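Local coordinates for hemolysin activator protein CdiB (Acinetobacter baumannii ACICU, PDB 6WIL) that probably exports the toxin of a contact-dependent growth inhibition system across the outer membrane, as a TpsB transporter of the Omp85 superfamily, at residues G115-Q120 and D167-K172; M189-A194 and G203-I208; S71-F76 and I137-L142; Q36-L41 and A107-L112. One frame throughout, in Å; residues are numbered along the deposited sequence.

Contact 1. Residues G115-Q120 and D167-K172; sequences GFITSQ and DIVNLK
The junction between the two POTRA domains of CdiB is built here from two helix ends, that of helix 97-113 at Gly115 and that of helix 171-181 at Asn170. Gly115, with its positive phi, closes the first helix in a Schellman motif, while Asn170 is the N-cap of the second. The direct link between them is made by backbone: Leu171 N donates to Gly115 O over 2.8 Å, with 160° at the hydrogen. Asn170 CA adds a CA-H...O contact to Gly115 O at 3.4 Å.

The Asn170 amide works at both ends. With CG anti to the backbone N (chi1 -164°), OD1 is placed to accept Lys172 N at 3.0 Å, on a lone pair in the carbonyl plane, which is the capping bond. ND2 meanwhile lies over one face of the Phe116 ring, 3.3 Å above its plane and displaced toward the rim near CE1. Amide and ring planes stand 84° apart, so the amide is upright on the ring. At the ring's edge, Ile168 CG2 comes 3.8 Å from Phe116 CD1, and Phe76 packs edge-to-face with the same ring.

Farther along, Thr118 OG1 rests against Val169 CB at 3.2 Å, and Ile117 CD1 meets Leu171 CD1 at 3.7 Å, the two side chains crossing at about a right angle. Because ND2 also donates to Lys114 O, the rotation of the Asn170 amide is fixed from both sides. One side chain thereby starts a helix, grips the end of another and roofs an aromatic ring, which illustrates how a small domain interface can be held by capping groups.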
loop_
_atom_site.group_PDB
_atom_site.type_symbol
_atom_site.label_atom_id
_atom_site.label_comp_id
_atom_site.label_asym_id
_atom_site.label_seq_id
_atom_site.Cartn_x
_atom_site.Cartn_y
_atom_site.Cartn_z
ATOM N N GLY A 115 5.068 17.335 14.699
ATOM C CA GLY A 115 5.620 16.094 15.206
ATOM C C GLY A 115 6.675 16.198 16.293
ATOM O O GLY A 115 7.229 15.163 16.684
ATOM N N PHE A 116 6.969 17.394 16.805
ATOM C CA PHE A 116 8.030 17.552 17.802
ATOM C C PHE A 116 7.432 17.337 19.191
ATOM O O PHE A 116 7.159 18.271 19.949
ATOM C CB PHE A 116 8.700 18.911 17.655
ATOM C CG PHE A 116 9.246 19.165 16.274
ATOM C CD1 PHE A 116 10.529 18.761 15.932
ATOM C CD2 PHE A 116 8.472 19.801 15.314
ATOM C CE1 PHE A 116 11.031 18.993 14.661
ATOM C CE2 PHE A 116 8.967 20.035 14.042
ATOM C CZ PHE A 116 10.248 19.630 13.715
ATOM N N ILE A 117 7.245 16.059 19.530
ATOM C CA ILE A 117 6.499 15.690 20.729
ATOM C C ILE A 117 7.290 15.876 22.019
ATOM O O ILE A 117 6.692 15.877 23.101
ATOM C CB ILE A 117 6.021 14.232 20.637
ATOM C CG1 ILE A 117 7.170 13.333 20.171
ATOM C CG2 ILE A 117 4.815 14.119 19.712
ATOM C CD1 ILE A 117 6.842 11.861 20.192
ATOM N N THR A 118 8.615 16.016 21.946
ATOM C CA THR A 118 9.434 16.214 23.135
ATOM C C THR A 118 10.013 17.620 23.212
ATOM O O THR A 118 10.853 17.889 24.076
ATOM C CB THR A 118 10.566 15.184 23.192
ATOM O OG1 THR A 118 11.459 15.391 22.090
ATOM C CG2 THR A 118 10.001 13.776 23.133
ATOM N N SER A 119 9.600 18.512 22.321
ATOM C CA SER A 119 9.986 19.911 22.377
ATOM C C SER A 119 8.896 20.719 23.074
ATOM O O SER A 119 7.744 20.292 23.177
ATOM C CB SER A 119 10.251 20.457 20.974
ATOM O OG SER A 119 11.484 19.972 20.473
ATOM N N GLN A 120 9.280 21.896 23.570
ATOM C CA GLN A 120 8.382 22.716 24.375
ATOM C C GLN A 120 8.606 24.189 24.075
ATOM O O GLN A 120 9.745 24.665 24.087
ATOM C CB GLN A 120 8.584 22.453 25.873
ATOM C CG GLN A 120 7.690 23.287 26.781
ATOM C CD GLN A 120 6.228 22.885 26.701
ATOM O OE1 GLN A 120 5.881 21.716 26.877
ATOM N NE2 GLN A 120 5.361 23.857 26.434
ATOM N N ASP A 167 19.856 13.686 17.147
ATOM C CA ASP A 167 18.897 14.386 16.309
ATOM C C ASP A 167 17.717 14.883 17.139
ATOM O O ASP A 167 17.526 14.506 18.298
ATOM C CB ASP A 167 18.394 13.483 15.183
ATOM C CG ASP A 167 19.404 13.327 14.065
ATOM O OD1 ASP A 167 20.532 13.842 14.204
ATOM O OD2 ASP A 167 19.065 12.693 13.042
ATOM N N ILE A 168 16.911 15.738 16.520
ATOM C CA ILE A 168 15.708 16.252 17.163
ATOM C C ILE A 168 14.603 15.212 17.043
ATOM O O ILE A 168 14.367 14.661 15.961
ATOM C CB ILE A 168 15.291 17.592 16.536
ATOM C CG1 ILE A 168 16.424 18.610 16.683
ATOM C CG2 ILE A 168 14.013 18.109 17.180
ATOM C CD1 ILE A 168 16.228 19.873 15.875
ATOM N N VAL A 169 13.931 14.934 18.158
ATOM C CA VAL A 169 12.890 13.912 18.188
ATOM C C VAL A 169 11.684 14.387 17.389
ATOM O O VAL A 169 11.085 15.424 17.698
ATOM C CB VAL A 169 12.493 13.579 19.631
ATOM C CG1 VAL A 169 11.264 12.686 19.644
ATOM C CG2 VAL A 169 13.650 12.918 20.358
ATOM N N ASN A 170 11.317 13.621 16.361
ATOM C CA ASN A 170 10.130 13.887 15.557
ATOM C C ASN A 170 9.322 12.606 15.408
ATOM O O ASN A 170 9.874 11.555 15.067
ATOM C CB ASN A 170 10.497 14.437 14.179
ATOM C CG ASN A 170 9.317 15.085 13.489
ATOM O OD1 ASN A 170 8.421 14.402 12.995
ATOM N ND2 ASN A 170 9.306 16.412 13.461
ATOM N N LEU A 171 8.011 12.702 15.644
ATOM C CA LEU A 171 7.147 11.529 15.636
ATOM C C LEU A 171 6.976 10.926 14.245
ATOM O O LEU A 171 6.672 9.734 14.136
ATOM C CB LEU A 171 5.779 11.890 16.217
ATOM C CG LEU A 171 4.804 10.746 16.500
ATOM C CD1 LEU A 171 5.418 9.739 17.464
ATOM C CD2 LEU A 171 3.501 11.295 17.053
ATOM N N LYS A 172 7.156 11.717 13.184
ATOM C CA LYS A 172 7.047 11.170 11.835
ATOM C C LYS A 172 8.203 10.226 11.530
ATOM O O LYS A 172 8.017 9.201 10.865
ATOM C CB LYS A 172 6.995 12.297 10.804
ATOM C CG LYS A 172 5.661 13.022 10.720
ATOM C CD LYS A 172 5.693 14.079 9.624
ATOM C CE LYS A 172 5.571 15.479 10.199
ATOM N NZ LYS A 172 4.201 15.741 10.732
#

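Contact 2. Residues M189-A194 and G203-I208; sequences MQITPA and GYSDLI
Met189 and Ile191 each meet Leu207 at a slant, and a single methyl group joins all three. Leu207 CG is anti to the backbone N (chi1 -171°), a setting that carries CD1 toward the opposing strand, 3.6 Å from CG of Met189 (a selenomethionine) and 3.7 Å from Ile191 CD1. Met189 continues onto Leu174 and Leu178, and Leu207 onto Phe163, so these side chains pack against helix 171-181 and a nearby loop.

Gln190, Thr192, Asp206 and Ile208 point to the face opposite Ile191 and Leu207. From one corner Thr192 OG1 touches Asp206 CB, at 3.6 Å, and Ile208 CG1, partners lying about at right angles as seen from it; it also makes a weak hydrogen bond to Asp206 O. Asp206 OD2 lies 3.8 Å from Ala194 CA, and OD1 accepts a weak bond from Lys144 N.

The framework is a β hairpin of strands 185-193 and 204-213, with N-to-C directions 147° apart. Gln190 with Ile208 and Thr192 with Asp206 are antiparallel hydrogen-bonded pairs; the straightest bond, Asp206 N to Thr192 O, is 2.7 Å long with 174° at the hydrogen. Pro193 faces Ser205 in a non-hydrogen-bonded pair, where its missing N-H costs the ladder no bond. Beyond it, Ala194 N donates to Tyr204 O at 3.1 Å from above the carbonyl plane, while Ala194 CB packs on Tyr204 CB at 3.8 Å. At the other end, a water lies within hydrogen-bonding distance of both Gln190 OE1 and Ile208 O. Strand 204-213 pairs on its far side, in parallel, with strand 132-149.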
loop_
_atom_site.group_PDB
_atom_site.type_symbol
_atom_site.label_atom_id
_atom_site.label_comp_id
_atom_site.label_asym_id
_atom_site.label_seq_id
_atom_site.Cartn_x
_atom_site.Cartn_y
_atom_site.Cartn_z
HETATM N N MSE A 189 8.006 0.209 21.333
HETATM C CA MSE A 189 8.753 1.459 21.335
HETATM C C MSE A 189 8.243 2.372 22.451
HETATM O O MSE A 189 7.040 2.610 22.574
HETATM C CB MSE A 189 8.644 2.147 19.963
HETATM C CG MSE A 189 9.618 3.305 19.731
HETATM SE SE MSE A 189 9.450 4.203 17.978
HETATM C CE MSE A 189 10.578 3.033 16.884
ATOM N N GLN A 190 9.167 2.861 23.276
ATOM C CA GLN A 190 8.849 3.779 24.360
ATOM C C GLN A 190 9.837 4.936 24.359
ATOM O O GLN A 190 11.011 4.773 24.016
ATOM C CB GLN A 190 8.877 3.079 25.724
ATOM C CG GLN A 190 7.620 2.287 26.036
ATOM C CD GLN A 190 7.812 1.321 27.190
ATOM O OE1 GLN A 190 8.937 0.950 27.525
ATOM N NE2 GLN A 190 6.709 0.905 27.802
ATOM N N ILE A 191 9.341 6.110 24.740
ATOM C CA ILE A 191 10.154 7.308 24.917
ATOM C C ILE A 191 10.260 7.587 26.409
ATOM O O ILE A 191 9.245 7.608 27.116
ATOM C CB ILE A 191 9.554 8.515 24.175
ATOM C CG1 ILE A 191 9.823 8.417 22.671
ATOM C CG2 ILE A 191 10.094 9.822 24.751
ATOM C CD1 ILE A 191 11.230 8.809 22.273
ATOM N N THR A 192 11.484 7.789 26.887
ATOM C CA THR A 192 11.753 8.106 28.281
ATOM C C THR A 192 12.765 9.239 28.348
ATOM O O THR A 192 13.583 9.402 27.435
ATOM C CB THR A 192 12.300 6.896 29.060
ATOM O OG1 THR A 192 13.529 6.458 28.467
ATOM C CG2 THR A 192 11.299 5.748 29.064
ATOM N N PRO A 193 12.729 10.040 29.412
ATOM C CA PRO A 193 13.756 11.076 29.586
ATOM C C PRO A 193 15.124 10.458 29.834
ATOM O O PRO A 193 15.249 9.418 30.483
ATOM C CB PRO A 193 13.269 11.860 30.812
ATOM C CG PRO A 193 11.810 11.535 30.931
ATOM C CD PRO A 193 11.664 10.134 30.424
ATOM N N ALA A 194 16.156 11.116 29.309
ATOM C CA ALA A 194 17.525 10.651 29.485
ATOM C C ALA A 194 18.047 11.034 30.864
ATOM O O ALA A 194 17.807 12.144 31.348
ATOM C CB ALA A 194 18.429 11.232 28.400
ATOM N N GLY A 203 17.365 18.091 28.163
ATOM C CA GLY A 203 16.807 18.281 26.840
ATOM C C GLY A 203 16.837 17.038 25.975
ATOM O O GLY A 203 16.757 17.139 24.748
ATOM N N TYR A 204 16.939 15.860 26.588
ATOM C CA TYR A 204 17.212 14.645 25.838
ATOM C C TYR A 204 16.270 13.512 26.219
ATOM O O TYR A 204 15.703 13.475 27.313
ATOM C CB TYR A 204 18.658 14.198 26.033
ATOM C CG TYR A 204 19.643 15.093 25.326
ATOM C CD1 TYR A 204 20.115 16.247 25.931
ATOM C CD2 TYR A 204 20.094 14.790 24.048
ATOM C CE1 TYR A 204 21.012 17.070 25.289
ATOM C CE2 TYR A 204 20.996 15.607 23.398
ATOM C CZ TYR A 204 21.451 16.747 24.025
ATOM O OH TYR A 204 22.349 17.572 23.389
ATOM N N SER A 205 16.134 12.572 25.291
ATOM C CA SER A 205 15.229 11.443 25.418
ATOM C C SER A 205 15.969 10.161 25.062
ATOM O O SER A 205 16.932 10.171 24.294
ATOM C CB SER A 205 13.989 11.608 24.507
ATOM O OG SER A 205 13.147 12.708 24.881
ATOM N N ASP A 206 15.493 9.049 25.612
ATOM C CA ASP A 206 16.007 7.730 25.278
ATOM C C ASP A 206 14.903 6.931 24.610
ATOM O O ASP A 206 13.765 6.907 25.094
ATOM C CB ASP A 206 16.533 6.999 26.513
ATOM C CG ASP A 206 17.934 7.429 26.879
ATOM O OD1 ASP A 206 18.648 7.933 25.983
ATOM O OD2 ASP A 206 18.322 7.269 28.053
ATOM N N LEU A 207 15.241 6.306 23.485
ATOM C CA LEU A 207 14.319 5.488 22.707
ATOM C C LEU A 207 14.505 4.037 23.134
ATOM O O LEU A 207 15.474 3.381 22.743
ATOM C CB LEU A 207 14.572 5.672 21.216
ATOM C CG LEU A 207 13.532 5.026 20.303
ATOM C CD1 LEU A 207 12.174 5.637 20.568
ATOM C CD2 LEU A 207 13.914 5.170 18.838
ATOM N N ILE A 208 13.564 3.535 23.927
ATOM C CA ILE A 208 13.623 2.177 24.454
ATOM C C ILE A 208 12.904 1.245 23.487
ATOM O O ILE A 208 11.689 1.362 23.288
ATOM C CB ILE A 208 13.000 2.100 25.856
ATOM C CG1 ILE A 208 13.556 3.212 26.748
ATOM C CG2 ILE A 208 13.252 0.734 26.480
ATOM C CD1 ILE A 208 15.067 3.241 26.813
HETATM O O HOH W 1 10.191 -0.490 25.024
#

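Contact 3. Residues S71-F76 and I137-L142; sequences SDLQQF and IQIGRL
Ile137 reaches from strand 132-149 to Leu73 and Phe76 with both branches of its side chain. At CB the chain divides. CG2 turns to Leu73 and lies 3.9 Å from its CD2, the two side chains sliding past each other in opposite directions. CG1 takes the other course, anti to the backbone N (chi1 -180°), and carries the tip away from the strand. CD1 ends squarely over a face of the Phe76 ring, 3.3 Å from the centroid and 6° off the ring normal, a CH-pi contact nearly centred on the ring.

Ile139, two residues on, brings its CD1 to Phe76 CE2 at 3.6 Å by an oblique approach. The same methyl lies at the fringe of the helix, 4.4 Å from Asp72 CB, whereas the Asp72 carboxylate turns back to bond Ser69 OG. Leu111 of helix 97-113 touches both Ile137 and Phe76.

No hydrogen bond crosses between the two segments, although Gln68 NE2, just before helix 70-74, bonds Ile137 O. Between 71-76 and 137-142 themselves the hold is therefore apolar packing, with the aromatic face and the isoleucine methyl as its centre.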
loop_
_atom_site.group_PDB
_atom_site.type_symbol
_atom_site.label_atom_id
_atom_site.label_comp_id
_atom_site.label_asym_id
_atom_site.label_seq_id
_atom_site.Cartn_x
_atom_site.Cartn_y
_atom_site.Cartn_z
ATOM N N SER A 71 20.662 28.566 12.760
ATOM C CA SER A 71 20.330 27.474 11.853
ATOM C C SER A 71 19.443 26.442 12.542
ATOM O O SER A 71 18.558 25.854 11.908
ATOM C CB SER A 71 21.612 26.831 11.327
ATOM O OG SER A 71 21.414 25.466 11.012
ATOM N N ASP A 72 19.665 26.206 13.842
ATOM C CA ASP A 72 18.755 25.342 14.590
ATOM C C ASP A 72 17.362 25.945 14.663
ATOM O O ASP A 72 16.367 25.212 14.676
ATOM C CB ASP A 72 19.268 25.095 16.010
ATOM C CG ASP A 72 20.739 24.761 16.056
ATOM O OD1 ASP A 72 21.296 24.283 15.042
ATOM O OD2 ASP A 72 21.357 25.003 17.115
ATOM N N LEU A 73 17.271 27.273 14.735
ATOM C CA LEU A 73 15.973 27.917 14.876
ATOM C C LEU A 73 15.275 28.102 13.538
ATOM O O LEU A 73 14.046 28.220 13.504
ATOM C CB LEU A 73 16.125 29.268 15.570
ATOM C CG LEU A 73 16.592 29.274 17.024
ATOM C CD1 LEU A 73 16.049 30.508 17.718
ATOM C CD2 LEU A 73 16.165 28.008 17.754
ATOM N N GLN A 74 16.034 28.136 12.439
ATOM C CA GLN A 74 15.443 28.352 11.121
ATOM C C GLN A 74 14.389 27.301 10.801
ATOM O O GLN A 74 13.435 27.576 10.064
ATOM C CB GLN A 74 16.540 28.344 10.053
ATOM C CG GLN A 74 16.137 28.941 8.712
ATOM C CD GLN A 74 16.577 30.387 8.561
ATOM O OE1 GLN A 74 16.538 31.165 9.515
ATOM N NE2 GLN A 74 17.013 30.750 7.359
ATOM N N GLN A 75 14.541 26.095 11.354
ATOM C CA GLN A 75 13.569 25.031 11.144
ATOM C C GLN A 75 12.249 25.295 11.858
ATOM O O GLN A 75 11.219 24.740 11.457
ATOM C CB GLN A 75 14.158 23.700 11.616
ATOM C CG GLN A 75 13.274 22.484 11.383
ATOM C CD GLN A 75 13.892 21.205 11.922
ATOM O OE1 GLN A 75 14.890 21.241 12.639
ATOM N NE2 GLN A 75 13.302 20.067 11.570
ATOM N N PHE A 76 12.246 26.134 12.894
ATOM C CA PHE A 76 11.080 26.305 13.753
ATOM C C PHE A 76 10.349 27.623 13.537
ATOM O O PHE A 76 9.457 27.953 14.325
ATOM C CB PHE A 76 11.487 26.170 15.219
ATOM C CG PHE A 76 11.798 24.762 15.628
ATOM C CD1 PHE A 76 10.798 23.804 15.665
ATOM C CD2 PHE A 76 13.088 24.392 15.967
ATOM C CE1 PHE A 76 11.076 22.504 16.042
ATOM C CE2 PHE A 76 13.374 23.093 16.343
ATOM C CZ PHE A 76 12.366 22.148 16.384
ATOM N N ILE A 137 12.284 27.936 22.229
ATOM C CA ILE A 137 11.960 26.530 22.034
ATOM C C ILE A 137 12.958 25.674 22.803
ATOM O O ILE A 137 14.175 25.762 22.587
ATOM C CB ILE A 137 11.922 26.144 20.546
ATOM C CG1 ILE A 137 11.578 24.659 20.406
ATOM C CG2 ILE A 137 13.240 26.458 19.854
ATOM C CD1 ILE A 137 11.115 24.253 19.042
ATOM N N GLN A 138 12.440 24.847 23.700
ATOM C CA GLN A 138 13.241 23.803 24.331
ATOM C C GLN A 138 13.299 22.624 23.373
ATOM O O GLN A 138 12.419 21.763 23.352
ATOM C CB GLN A 138 12.650 23.404 25.674
ATOM C CG GLN A 138 13.193 24.208 26.827
ATOM C CD GLN A 138 12.278 24.173 28.029
ATOM O OE1 GLN A 138 11.253 23.489 28.022
ATOM N NE2 GLN A 138 12.633 24.922 29.067
ATOM N N ILE A 139 14.359 22.587 22.569
ATOM C CA ILE A 139 14.508 21.565 21.540
ATOM C C ILE A 139 14.812 20.231 22.218
ATOM O O ILE A 139 15.882 20.050 22.805
ATOM C CB ILE A 139 15.598 21.943 20.534
ATOM C CG1 ILE A 139 15.287 23.312 19.921
ATOM C CG2 ILE A 139 15.717 20.875 19.462
ATOM C CD1 ILE A 139 16.061 23.609 18.654
ATOM N N GLY A 140 13.863 19.299 22.142
ATOM C CA GLY A 140 14.051 17.968 22.687
ATOM C C GLY A 140 14.726 17.041 21.698
ATOM O O GLY A 140 14.242 16.858 20.575
ATOM N N ARG A 141 15.844 16.447 22.102
ATOM C CA ARG A 141 16.679 15.664 21.209
ATOM C C ARG A 141 16.767 14.220 21.687
ATOM O O ARG A 141 16.327 13.866 22.784
ATOM C CB ARG A 141 18.085 16.265 21.100
ATOM C CG ARG A 141 18.099 17.730 20.718
ATOM C CD ARG A 141 19.520 18.231 20.554
ATOM N NE ARG A 141 19.833 18.517 19.159
ATOM C CZ ARG A 141 19.809 19.733 18.626
ATOM N NH1 ARG A 141 19.496 20.780 19.379
ATOM N NH2 ARG A 141 20.107 19.903 17.345
ATOM N N LEU A 142 17.345 13.386 20.831
ATOM C CA LEU A 142 17.530 11.972 21.113
ATOM C C LEU A 142 18.916 11.749 21.697
ATOM O O LEU A 142 19.911 12.188 21.117
ATOM C CB LEU A 142 17.353 11.150 19.837
ATOM C CG LEU A 142 17.444 9.630 19.956
ATOM C CD1 LEU A 142 16.298 9.090 20.795
ATOM C CD2 LEU A 142 17.455 8.987 18.579
#

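Contact 4. Residues Q36-L41 and A107-L112; sequences QNTKPL and AQNELL
The Asn109 amide has Thr38 on one side of its plane and Pro40 on the other. From the first side, Thr38 OG1 stands well out of the plane, 3.5 Å from Asn109 OD1, to which it donates a weak hydrogen bond. From the second, Pro40 CA lies 4.1 Å from Asn109 OD1 and Pro40 CG 4.3 Å from it, so the oxygen has the hydroxyl on one side of the amide plane and, more loosely, the proline on the other. The Asn37 amide is the other flat group: its ND2 looks toward Leu112 O from 4.0 Å, too far for a bond, and its side chain also touches Ile117.

The torsions explain how the polar groups meet. Asn109 CG is anti to the backbone N (chi1 176°) and extends from the helix toward the loop; Thr38 OG1 is likewise anti to its own nitrogen (chi1 166°), and the two side chains cross at about a right angle. Thr38 is the centre of an inverse gamma turn, which bends the chain at the place where it passes Leu112; there Thr38 CB is 4.2 Å from Leu112 O.

Segment 36-41 belongs to the loop that follows helix 8-27, consistent with the linker that in TpsB transporters joins the N-terminal plug helix to the POTRA domains. It runs over helix 97-113, where Phe44 also packs on Asn109. With one weak bond and few close atoms, the linker rests on the POTRA surface through light, mostly polar contact.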
loop_
_atom_site.group_PDB
_atom_site.type_symbol
_atom_site.label_atom_id
_atom_site.label_comp_id
_atom_site.label_asym_id
_atom_site.label_seq_id
_atom_site.Cartn_x
_atom_site.Cartn_y
_atom_site.Cartn_z
ATOM N N GLN A 36 -4.556 10.135 16.683
ATOM C CA GLN A 36 -4.758 11.585 16.542
ATOM C C GLN A 36 -4.021 12.279 17.688
ATOM O O GLN A 36 -4.633 12.729 18.660
ATOM C CB GLN A 36 -6.241 11.942 16.524
ATOM C CG GLN A 36 -6.963 11.528 15.260
ATOM C CD GLN A 36 -8.289 12.240 15.091
ATOM O OE1 GLN A 36 -8.409 13.170 14.292
ATOM N NE2 GLN A 36 -9.294 11.809 15.844
ATOM N N ASN A 37 -2.696 12.376 17.556
ATOM C CA ASN A 37 -1.875 12.900 18.643
ATOM C C ASN A 37 -2.048 14.405 18.812
ATOM O O ASN A 37 -2.135 14.900 19.943
ATOM C CB ASN A 37 -0.409 12.540 18.399
ATOM C CG ASN A 37 0.547 13.392 19.207
ATOM O OD1 ASN A 37 0.734 13.174 20.405
ATOM N ND2 ASN A 37 1.168 14.365 18.551
ATOM N N THR A 38 -2.096 15.155 17.708
ATOM C CA THR A 38 -2.294 16.604 17.778
ATOM C C THR A 38 -3.780 16.864 18.017
ATOM O O THR A 38 -4.545 17.235 17.123
ATOM C CB THR A 38 -1.780 17.297 16.519
ATOM O OG1 THR A 38 -2.267 18.645 16.474
ATOM C CG2 THR A 38 -2.207 16.548 15.256
ATOM N N LYS A 39 -4.190 16.655 19.268
ATOM C CA LYS A 39 -5.581 16.794 19.669
ATOM C C LYS A 39 -5.772 18.148 20.333
ATOM O O LYS A 39 -5.293 18.345 21.462
ATOM C CB LYS A 39 -5.962 15.666 20.629
ATOM C CG LYS A 39 -7.444 15.336 20.708
ATOM C CD LYS A 39 -7.646 14.000 21.413
ATOM C CE LYS A 39 -9.110 13.732 21.726
ATOM N NZ LYS A 39 -9.950 13.658 20.500
ATOM N N PRO A 40 -6.433 19.112 19.688
ATOM C CA PRO A 40 -6.640 20.422 20.325
ATOM C C PRO A 40 -7.575 20.298 21.519
ATOM O O PRO A 40 -8.760 19.991 21.367
ATOM C CB PRO A 40 -7.261 21.271 19.206
ATOM C CG PRO A 40 -6.960 20.539 17.937
ATOM C CD PRO A 40 -6.928 19.088 18.302
ATOM N N LEU A 41 -7.030 20.519 22.719
ATOM C CA LEU A 41 -7.864 20.572 23.916
ATOM C C LEU A 41 -8.893 21.687 23.799
ATOM O O LEU A 41 -10.104 21.459 23.902
ATOM C CB LEU A 41 -6.992 20.779 25.155
ATOM C CG LEU A 41 -7.770 21.054 26.445
ATOM C CD1 LEU A 41 -8.047 19.761 27.199
ATOM C CD2 LEU A 41 -7.051 22.065 27.328
ATOM N N ALA A 107 0.964 27.870 20.084
ATOM C CA ALA A 107 2.259 27.603 19.474
ATOM C C ALA A 107 2.791 26.223 19.834
ATOM O O ALA A 107 3.622 25.681 19.098
ATOM C CB ALA A 107 3.264 28.678 19.885
ATOM N N GLN A 108 2.333 25.642 20.944
ATOM C CA GLN A 108 2.754 24.298 21.318
ATOM C C GLN A 108 1.959 23.242 20.562
ATOM O O GLN A 108 2.512 22.206 20.173
ATOM C CB GLN A 108 2.608 24.104 22.828
ATOM C CG GLN A 108 2.871 22.686 23.320
ATOM C CD GLN A 108 4.339 22.302 23.275
ATOM O OE1 GLN A 108 5.215 23.153 23.123
ATOM N NE2 GLN A 108 4.614 21.008 23.411
ATOM N N ASN A 109 0.663 23.484 20.350
ATOM C CA ASN A 109 -0.123 22.592 19.504
ATOM C C ASN A 109 0.434 22.562 18.088
ATOM O O ASN A 109 0.466 21.507 17.446
ATOM C CB ASN A 109 -1.589 23.030 19.503
ATOM C CG ASN A 109 -2.445 22.206 18.560
ATOM O OD1 ASN A 109 -2.840 21.087 18.882
ATOM N ND2 ASN A 109 -2.747 22.764 17.391
ATOM N N GLU A 110 0.891 23.713 17.590
ATOM C CA GLU A 110 1.524 23.751 16.277
ATOM C C GLU A 110 2.828 22.964 16.278
ATOM O O GLU A 110 3.194 22.348 15.269
ATOM C CB GLU A 110 1.770 25.200 15.859
ATOM C CG GLU A 110 1.973 25.367 14.372
ATOM C CD GLU A 110 0.841 24.754 13.575
ATOM O OE1 GLU A 110 -0.328 25.132 13.814
ATOM O OE2 GLU A 110 1.119 23.878 12.727
ATOM N N LEU A 111 3.542 22.978 17.404
ATOM C CA LEU A 111 4.751 22.172 17.535
ATOM C C LEU A 111 4.424 20.688 17.436
ATOM O O LEU A 111 5.099 19.935 16.724
ATOM C CB LEU A 111 5.440 22.495 18.863
ATOM C CG LEU A 111 6.942 22.240 18.977
ATOM C CD1 LEU A 111 7.689 23.054 17.933
ATOM C CD2 LEU A 111 7.430 22.588 20.378
ATOM N N LEU A 112 3.379 20.250 18.145
ATOM C CA LEU A 112 2.943 18.862 18.058
ATOM C C LEU A 112 2.366 18.536 16.686
ATOM O O LEU A 112 2.456 17.388 16.237
ATOM C CB LEU A 112 1.912 18.569 19.148
ATOM C CG LEU A 112 2.373 18.820 20.584
ATOM C CD1 LEU A 112 1.257 18.515 21.574
ATOM C CD2 LEU A 112 3.612 17.993 20.894
#

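In the fold
From the N terminus, the chain leaves helix 8-27 and enters contact 4 at 36-41, a loop that closes only at 107-112 on helix 97-113. Contact 3 opens within it, at 71-76, but closes beyond it at 137-142, so the two cross. Contact 1 opens at 115-120, just after contact 4 has closed, and ends at 167-172; it crosses contact 3 in turn. Contact 2 follows in series as a short hairpin. Leu111 joins contacts 3 and 4, while Phe76 and Phe116 link contacts 3 and 1. Together they tie the linker and the first POTRA domain to the second and to the strand 204-213 that precedes the barrel.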